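Local structure of ribosomal RNA processing protein 6 (Trypanosoma brucei brucei, 4NLC) at residues I114-R117 / T118-F121; L185-A188 / V189-C193; M215-Y218 / A219-T223; L226-V229 / Y230-K234. The protein probably degrades RNA from its 3' end as a 3'-5' exoribonuclease associated with the exosome and rRNA processing, this chain being its catalytic core. The protein carries 1 engineered substitution. All blocks are in the same frame, centred on the assembly; numbering follows the deposited sequence.

In the fold
All four contacts lie within the 3'-5' exonuclease domain of the catalytic core. Contact 1 is the hairpin between two strands of the mixed sheet; helical contacts 3 and 4 touch it, while contact 2 packs on contact 4. Contacts 1 and 3, with centres about 12 Å apart, meet through S115 OG and T223 OG1 at 2.7 Å and D120 OD2 and Q220 NE2 at 2.9 Å. A salt bridge, R117 NH2 to D231 OD1 at 2.7 Å, ties contact 1 to contact 4. Contacts 2 and 4 have the nearest centres, about 10 Å apart, and pack through F192. Contact 3 carries the probable active-site pair Y218 and D222, which contact 2 reaches with L185 CD2, 3.4 Å from D222 OD1.

Contact 1 (I114-R117 / T118-F121); sequences ISTR and TQDF
T116 and Q119 close the beta hairpin that joins strands 108-115 and 120-123, the backbone N of T116 bonding Q119 O at 2.8 Å. R117 and T118 occupy the bend, with backbone angles near those of a type I turn. The T116 side chain starts at CB, 3.9 Å from Q119 O. Its OG1 branch sits between the backbone N and the carbonyl carbon (chi1 75°), which turns it inward over the bend. There T116 OG1 accepts T118 N at 3.3 Å, an ST turn, and more weakly the N-H of Q119. The CG2 branch of T116 comes to the edge of the F121 ring, 4.3 Å from CE2. A water links T116 OG1, T118 OG1 and Q119 OE1, donating to the last. Further down the hairpin, I114 and F121 form a hydrogen-bonded pair and S115 and D120 a non-hydrogen-bonded one. On the face of S115 and D120, the buried carboxylate is shared out: OD2 is held by Q220 and H224, and OD1 receives a second water that also donates to T116 O. The hydroxyl S115 OG, also bonded to T223 OG1, donates to D120 OD1 at 2.6 Å, from above the carboxylate plane.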
# COMPACT_ATOMS: atom_id res chain seq x y z
N ILE A 114 -0.50 -13.03 7.50
CA ILE A 114 -0.12 -14.25 6.79
C ILE A 114 -0.93 -15.41 7.33
O ILE A 114 -0.91 -15.64 8.53
CB ILE A 114 1.41 -14.57 6.85
CG1 ILE A 114 2.28 -13.46 6.21
CG2 ILE A 114 1.72 -15.91 6.16
CD1 ILE A 114 3.46 -13.05 7.06
N SER A 115 -1.53 -16.20 6.44
CA SER A 115 -2.17 -17.43 6.86
C SER A 115 -1.54 -18.60 6.15
O SER A 115 -1.24 -18.52 4.95
CB SER A 115 -3.67 -17.42 6.58
OG SER A 115 -4.42 -16.54 7.41
N THR A 116 -1.40 -19.71 6.87
CA THR A 116 -0.97 -21.00 6.34
C THR A 116 -2.19 -21.90 6.50
O THR A 116 -3.17 -21.49 7.13
CB THR A 116 0.30 -21.59 7.04
OG1 THR A 116 -0.02 -22.11 8.33
CG2 THR A 116 1.45 -20.60 7.14
N ARG A 117 -2.12 -23.13 5.99
CA ARG A 117 -3.20 -24.11 6.14
C ARG A 117 -3.48 -24.44 7.62
O ARG A 117 -4.55 -24.93 7.92
CB ARG A 117 -2.85 -25.43 5.39
CG ARG A 117 -2.64 -25.26 3.89
CD ARG A 117 -3.85 -24.67 3.18
NE ARG A 117 -3.62 -24.71 1.74
CZ ARG A 117 -4.55 -24.63 0.81
NH1 ARG A 117 -5.82 -24.45 1.14
NH2 ARG A 117 -4.22 -24.74 -0.47
N THR A 118 -2.51 -24.22 8.52
CA THR A 118 -2.64 -24.64 9.93
C THR A 118 -2.72 -23.51 10.95
O THR A 118 -3.03 -23.76 12.12
CB THR A 118 -1.49 -25.61 10.30
OG1 THR A 118 -0.23 -25.10 9.83
CG2 THR A 118 -1.74 -27.01 9.77
N GLN A 119 -2.42 -22.27 10.53
CA GLN A 119 -2.41 -21.15 11.46
C GLN A 119 -2.33 -19.79 10.78
O GLN A 119 -2.01 -19.69 9.59
CB GLN A 119 -1.27 -21.31 12.48
CG GLN A 119 0.11 -21.33 11.85
CD GLN A 119 1.18 -21.64 12.85
OE1 GLN A 119 2.07 -22.46 12.59
NE2 GLN A 119 1.18 -20.94 13.97
N ASP A 120 -2.58 -18.73 11.58
CA ASP A 120 -2.55 -17.35 11.15
C ASP A 120 -1.45 -16.58 11.88
O ASP A 120 -1.11 -16.92 13.01
CB ASP A 120 -3.93 -16.70 11.44
CG ASP A 120 -5.10 -17.33 10.72
OD1 ASP A 120 -4.90 -17.87 9.60
OD2 ASP A 120 -6.22 -17.28 11.25
N PHE A 121 -0.93 -15.52 11.25
CA PHE A 121 0.10 -14.64 11.79
C PHE A 121 -0.25 -13.21 11.48
O PHE A 121 -0.87 -12.92 10.45
CB PHE A 121 1.47 -14.97 11.21
CG PHE A 121 1.96 -16.37 11.52
CD1 PHE A 121 2.63 -16.64 12.72
CD2 PHE A 121 1.76 -17.41 10.62
CE1 PHE A 121 3.09 -17.93 13.00
CE2 PHE A 121 2.23 -18.70 10.89
CZ PHE A 121 2.91 -18.94 12.08
O HOH W 1 -5.14 -20.56 9.04
O HOH W 2 1.94 -23.32 9.73

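Contact 2 (L185-A188 / V189-C193); sequences LAFA and VDHFC
F187 and H191, one helical turn apart, lie side by side and point the same way. F187 CZ stands over the face of the imidazole, 3.7 Å from H191 CG, while H191 CB lies over the phenyl face as a CH-pi contact, 4.0 Å from the ring centroid. The two planes are only 21° from parallel but offset, the centroids 5.0 Å apart, so overlap is slight. Both CG atoms stand opposite their own backbone N (chi1 166° and -174°), sending the two rings out on the same course. A looser apolar contact has the same spacing: L185 CD1 meets V189 CG2 at 4.2 Å. Behind the side chains, H191 N bonds F187 O at 2.7 Å, one of five successive i to i+4 backbone bonds. In the next shell, H191 CD2 sits over the centre of the F192 ring, which in turn packs on R232, L233 and L236 of helix 226-238. P182 and L176 touch F187, and S184 OG accepts its backbone N-H. These features are those of a regular alpha helix, 185-193, with an i, i+4 aromatic pair on its flank, A188 and F192 facing helices 172-178 and 226-238, and V189 facing F225.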
# COMPACT_ATOMS: atom_id res chain seq x y z
N LEU A 185 -12.75 -8.74 -1.85
CA LEU A 185 -12.42 -9.74 -0.85
C LEU A 185 -13.67 -10.21 -0.10
O LEU A 185 -13.86 -11.42 0.06
CB LEU A 185 -11.32 -9.26 0.13
CG LEU A 185 -10.94 -10.27 1.23
CD1 LEU A 185 -10.27 -11.51 0.65
CD2 LEU A 185 -10.06 -9.64 2.26
N ALA A 186 -14.50 -9.25 0.35
CA ALA A 186 -15.76 -9.53 1.04
C ALA A 186 -16.62 -10.46 0.18
O ALA A 186 -17.15 -11.42 0.72
CB ALA A 186 -16.51 -8.24 1.35
N PHE A 187 -16.72 -10.19 -1.15
CA PHE A 187 -17.49 -11.06 -2.05
C PHE A 187 -16.97 -12.50 -2.01
O PHE A 187 -17.78 -13.40 -1.79
CB PHE A 187 -17.52 -10.55 -3.51
CG PHE A 187 -18.02 -11.62 -4.45
CD1 PHE A 187 -19.37 -11.96 -4.50
CD2 PHE A 187 -17.13 -12.35 -5.24
CE1 PHE A 187 -19.83 -12.98 -5.34
CE2 PHE A 187 -17.59 -13.37 -6.08
CZ PHE A 187 -18.94 -13.67 -6.13
N ALA A 188 -15.65 -12.72 -2.24
CA ALA A 188 -15.01 -14.05 -2.28
C ALA A 188 -15.28 -14.85 -1.02
O ALA A 188 -15.67 -16.02 -1.10
CB ALA A 188 -13.50 -13.91 -2.50
N VAL A 189 -15.07 -14.22 0.14
CA VAL A 189 -15.27 -14.87 1.44
C VAL A 189 -16.75 -15.21 1.63
O VAL A 189 -17.07 -16.34 2.03
CB VAL A 189 -14.63 -14.07 2.60
CG1 VAL A 189 -14.95 -14.71 3.94
CG2 VAL A 189 -13.12 -13.96 2.41
N ASP A 190 -17.64 -14.29 1.29
CA ASP A 190 -19.07 -14.58 1.41
C ASP A 190 -19.55 -15.64 0.38
O ASP A 190 -20.32 -16.51 0.73
CB ASP A 190 -19.87 -13.27 1.34
CG ASP A 190 -21.38 -13.39 1.50
OD1 ASP A 190 -21.83 -14.33 2.19
OD2 ASP A 190 -22.09 -12.50 1.00
N HIS A 191 -19.04 -15.59 -0.86
CA HIS A 191 -19.46 -16.53 -1.91
C HIS A 191 -19.01 -17.96 -1.63
O HIS A 191 -19.80 -18.90 -1.75
CB HIS A 191 -18.96 -16.06 -3.29
CG HIS A 191 -19.46 -16.89 -4.43
ND1 HIS A 191 -20.78 -16.84 -4.81
CD2 HIS A 191 -18.80 -17.76 -5.22
CE1 HIS A 191 -20.89 -17.68 -5.83
NE2 HIS A 191 -19.73 -18.25 -6.12
N PHE A 192 -17.75 -18.13 -1.25
CA PHE A 192 -17.18 -19.45 -1.02
C PHE A 192 -17.31 -19.96 0.42
O PHE A 192 -17.51 -21.16 0.62
CB PHE A 192 -15.72 -19.48 -1.48
CG PHE A 192 -15.57 -19.31 -2.98
CD1 PHE A 192 -16.03 -20.29 -3.86
CD2 PHE A 192 -14.90 -18.21 -3.50
CE1 PHE A 192 -15.85 -20.15 -5.24
CE2 PHE A 192 -14.73 -18.07 -4.89
CZ PHE A 192 -15.21 -19.04 -5.74
N CYS A 193 -17.17 -19.09 1.41
CA CYS A 193 -17.19 -19.51 2.80
C CYS A 193 -18.49 -19.20 3.52
O CYS A 193 -18.69 -19.73 4.62
CB CYS A 193 -16.00 -18.91 3.56
SG CYS A 193 -14.43 -19.00 2.66

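Contact 3 (M215-Y218 / A219-T223); sequences MVSY and AQQDT
Y218 and D222 stand one turn apart on helix 213-224, the carboxylate set at 70° to the phenol ring. D222 OD1 lies 4.0 Å above one face of the Y218 ring, toward the rim rather than over the centre, while OD2 reaches the ring at CE1, 3.4 Å away. The tyrosine swings away from its own N-H (chi1 -180°), and the aspartate leans to the other side, opposite its carbonyl carbon (chi1 -85°), which brings the two ends together. A water rests over the same face of the ring and donates both to Y218 O, at 2.7 Å, and to D222 OD1, at 2.9 Å. It bridges the turn where the direct bond from D222 N to Y218 O is weak. D222 OD2 also lies close to the carboxylates of D96 and E98 of strand 92-100, a cluster that in relatives binds metal ions.

On another flank of the helix, Q221 runs extended to bring NE2 within 2.9 Å of S217 OG, but the angle is too poor for a hydrogen bond. A second water bonds S217 OG at 2.7 Å and donates to Q220 OE1 at 2.7 Å, while Q220 NE2 bonds D120 OD2. On the face turned to the sheet, A219 is buried on L111 and Q113 of strand 108-115, and V216 rests on L71.

Y218 and D222, facing D96 and E98, match the Exo III (Y-x3-D) and Exo I (D-x-E) motifs of DEDD-Y exonucleases, consistent with a place in the active site.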
# COMPACT_ATOMS: atom_id res chain seq x y z
N MET A 215 -9.74 -5.12 15.70
CA MET A 215 -8.80 -4.88 14.59
C MET A 215 -7.86 -6.10 14.41
O MET A 215 -7.49 -6.43 13.27
CB MET A 215 -8.05 -3.57 14.79
CG MET A 215 -8.88 -2.37 14.43
SD MET A 215 -8.14 -0.77 14.83
CE MET A 215 -6.95 -0.59 13.56
N VAL A 216 -7.53 -6.81 15.51
CA VAL A 216 -6.74 -8.05 15.41
C VAL A 216 -7.60 -9.07 14.63
O VAL A 216 -7.11 -9.70 13.70
CB VAL A 216 -6.29 -8.60 16.79
CG1 VAL A 216 -5.64 -9.97 16.64
CG2 VAL A 216 -5.35 -7.63 17.50
N SER A 217 -8.90 -9.17 14.98
CA SER A 217 -9.85 -10.07 14.31
C SER A 217 -10.04 -9.70 12.82
O SER A 217 -9.98 -10.59 11.97
CB SER A 217 -11.17 -10.12 15.05
OG SER A 217 -12.04 -11.00 14.35
N TYR A 218 -10.19 -8.38 12.52
CA TYR A 218 -10.28 -7.88 11.15
C TYR A 218 -9.06 -8.28 10.32
O TYR A 218 -9.22 -8.73 9.18
CB TYR A 218 -10.42 -6.34 11.12
CG TYR A 218 -10.53 -5.78 9.71
CD1 TYR A 218 -9.39 -5.44 8.98
CD2 TYR A 218 -11.77 -5.63 9.09
CE1 TYR A 218 -9.48 -4.97 7.67
CE2 TYR A 218 -11.87 -5.12 7.80
CZ TYR A 218 -10.73 -4.80 7.09
OH TYR A 218 -10.85 -4.32 5.81
N ALA A 219 -7.85 -8.05 10.86
CA ALA A 219 -6.59 -8.35 10.19
C ALA A 219 -6.44 -9.86 9.90
O ALA A 219 -6.14 -10.26 8.77
CB ALA A 219 -5.42 -7.85 11.03
N GLN A 220 -6.70 -10.69 10.91
CA GLN A 220 -6.66 -12.14 10.80
C GLN A 220 -7.63 -12.68 9.70
O GLN A 220 -7.24 -13.55 8.92
CB GLN A 220 -7.00 -12.76 12.16
CG GLN A 220 -7.07 -14.28 12.14
CD GLN A 220 -7.62 -14.87 13.42
OE1 GLN A 220 -8.39 -14.24 14.16
NE2 GLN A 220 -7.22 -16.10 13.70
N GLN A 221 -8.88 -12.16 9.66
CA GLN A 221 -9.91 -12.65 8.75
C GLN A 221 -9.68 -12.28 7.27
O GLN A 221 -10.25 -12.95 6.41
CB GLN A 221 -11.30 -12.22 9.22
CG GLN A 221 -11.87 -13.18 10.25
CD GLN A 221 -13.12 -12.65 10.89
OE1 GLN A 221 -14.08 -12.27 10.21
NE2 GLN A 221 -13.14 -12.59 12.21
N ASP A 222 -8.80 -11.30 6.98
CA ASP A 222 -8.45 -10.92 5.62
C ASP A 222 -7.60 -12.01 4.93
O ASP A 222 -7.63 -12.09 3.70
CB ASP A 222 -7.71 -9.57 5.59
CG ASP A 222 -8.58 -8.32 5.56
OD1 ASP A 222 -9.83 -8.47 5.49
OD2 ASP A 222 -8.03 -7.21 5.59
N THR A 223 -6.87 -12.88 5.71
CA THR A 223 -6.08 -13.96 5.12
C THR A 223 -6.58 -15.36 5.47
O THR A 223 -6.31 -16.31 4.74
CB THR A 223 -4.60 -13.83 5.48
OG1 THR A 223 -4.43 -13.89 6.91
CG2 THR A 223 -3.95 -12.60 4.90
O HOH W 3 -10.96 -13.47 14.41
O HOH W 4 -11.51 -9.06 7.75

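Contact 4 (L226-V229 / Y230-K234); sequences LLYV and YDRLK
The ring of Y228 has R232 CG over one face, a CH-pi contact 3.9 Å from the centroid and 21° off the ring normal. At the far end of the same arginine, the guanidinium offers an edge: its plane stands at 79° to the ring, and NH1 donates to Y228 OH at 2.9 Å, the hydroxyl lying close to the guanidinium plane. The N-H...O angle of 143° makes this bond somewhat bent. Turns at chi2 and chi3 of R232 curl the chain so that CG covers the ring and CD passes the hydroxyl before the head meets it.

The second flat group, Y230, has K234 CD 3.3 Å above one face, near the rim, and L227 O at its edge. F170 meets this ring edge-to-face, and Q54 takes the hydroxyl.

Elsewhere the turn packs through aliphatic tips, V229 CG1 against L233 CD1 at 3.8 Å, both side chains pointing the same way. R232 N bonds Y228 O at 3.0 Å and L233 N bonds V229 O at 2.9 Å, part of the regular pattern of helix 226-238. This helix packs on helix 185-193, with R232 and L233 against F192 and V229 against A188, and also on helix 172-178 through L226 and L233.

Chemically, the buried carboxylate of D231 is met by R117 and by the backbone N of T61. One arginine, R232, grips Y228 twice, by its carbon chain over the ring and by NH1 at the oxygen. Its charge may also polarise the Y228 hydroxyl.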
# COMPACT_ATOMS: atom_id res chain seq x y z
N LEU A 226 -8.42 -17.13 2.67
CA LEU A 226 -7.84 -16.93 1.36
C LEU A 226 -7.27 -18.20 0.71
O LEU A 226 -7.39 -18.35 -0.51
CB LEU A 226 -6.81 -15.79 1.38
CG LEU A 226 -6.48 -15.13 0.01
CD1 LEU A 226 -7.76 -14.77 -0.77
CD2 LEU A 226 -5.64 -13.87 0.20
N LEU A 227 -6.68 -19.12 1.48
CA LEU A 227 -6.17 -20.35 0.84
C LEU A 227 -7.29 -21.28 0.39
O LEU A 227 -7.12 -21.93 -0.62
CB LEU A 227 -5.14 -21.08 1.70
CG LEU A 227 -3.84 -20.33 1.94
CD1 LEU A 227 -2.99 -21.08 2.95
CD2 LEU A 227 -3.09 -20.06 0.65
N TYR A 228 -8.43 -21.30 1.10
CA TYR A 228 -9.61 -22.10 0.67
C TYR A 228 -10.17 -21.49 -0.59
O TYR A 228 -10.50 -22.22 -1.51
CB TYR A 228 -10.70 -22.16 1.75
CG TYR A 228 -11.98 -22.86 1.29
CD1 TYR A 228 -12.03 -24.24 1.15
CD2 TYR A 228 -13.14 -22.13 1.04
CE1 TYR A 228 -13.21 -24.89 0.76
CE2 TYR A 228 -14.32 -22.77 0.64
CZ TYR A 228 -14.35 -24.15 0.51
OH TYR A 228 -15.51 -24.78 0.15
N VAL A 229 -10.28 -20.15 -0.63
CA VAL A 229 -10.77 -19.37 -1.78
C VAL A 229 -9.88 -19.69 -2.98
O VAL A 229 -10.38 -19.99 -4.07
CB VAL A 229 -10.83 -17.84 -1.44
CG1 VAL A 229 -10.88 -16.97 -2.69
CG2 VAL A 229 -12.01 -17.54 -0.52
N TYR A 230 -8.56 -19.70 -2.74
CA TYR A 230 -7.54 -20.04 -3.74
C TYR A 230 -7.83 -21.44 -4.36
O TYR A 230 -7.87 -21.57 -5.58
CB TYR A 230 -6.14 -19.97 -3.08
CG TYR A 230 -5.02 -20.56 -3.91
CD1 TYR A 230 -4.66 -20.00 -5.13
CD2 TYR A 230 -4.26 -21.63 -3.43
CE1 TYR A 230 -3.58 -20.49 -5.87
CE2 TYR A 230 -3.17 -22.13 -4.16
CZ TYR A 230 -2.84 -21.56 -5.38
OH TYR A 230 -1.82 -22.07 -6.14
N ASP A 231 -8.05 -22.47 -3.51
CA ASP A 231 -8.37 -23.84 -3.92
C ASP A 231 -9.65 -23.87 -4.79
O ASP A 231 -9.65 -24.45 -5.87
CB ASP A 231 -8.56 -24.74 -2.69
CG ASP A 231 -7.34 -25.05 -1.86
OD1 ASP A 231 -6.22 -24.80 -2.33
OD2 ASP A 231 -7.50 -25.60 -0.75
N ARG A 232 -10.71 -23.19 -4.35
CA ARG A 232 -11.98 -23.10 -5.07
C ARG A 232 -11.88 -22.39 -6.44
O ARG A 232 -12.47 -22.86 -7.42
CB ARG A 232 -13.05 -22.46 -4.18
CG ARG A 232 -13.50 -23.34 -2.99
CD ARG A 232 -14.38 -24.54 -3.35
NE ARG A 232 -15.61 -24.15 -4.05
CZ ARG A 232 -16.73 -23.74 -3.46
NH1 ARG A 232 -16.81 -23.68 -2.14
NH2 ARG A 232 -17.78 -23.40 -4.20
N LEU A 233 -11.10 -21.28 -6.51
CA LEU A 233 -10.88 -20.56 -7.78
C LEU A 233 -10.05 -21.39 -8.76
O LEU A 233 -10.31 -21.35 -9.96
CB LEU A 233 -10.26 -19.19 -7.55
CG LEU A 233 -11.16 -18.17 -6.84
CD1 LEU A 233 -10.37 -16.94 -6.44
CD2 LEU A 233 -12.33 -17.80 -7.71
N LYS A 234 -9.06 -22.16 -8.24
CA LYS A 234 -8.24 -23.07 -9.06
C LYS A 234 -9.12 -24.10 -9.76
O LYS A 234 -8.95 -24.30 -10.95
CB LYS A 234 -7.19 -23.81 -8.21
CG LYS A 234 -5.90 -23.03 -8.07
CD LYS A 234 -4.99 -23.57 -6.97
CE LYS A 234 -4.59 -25.02 -7.09
NZ LYS A 234 -3.37 -25.32 -6.28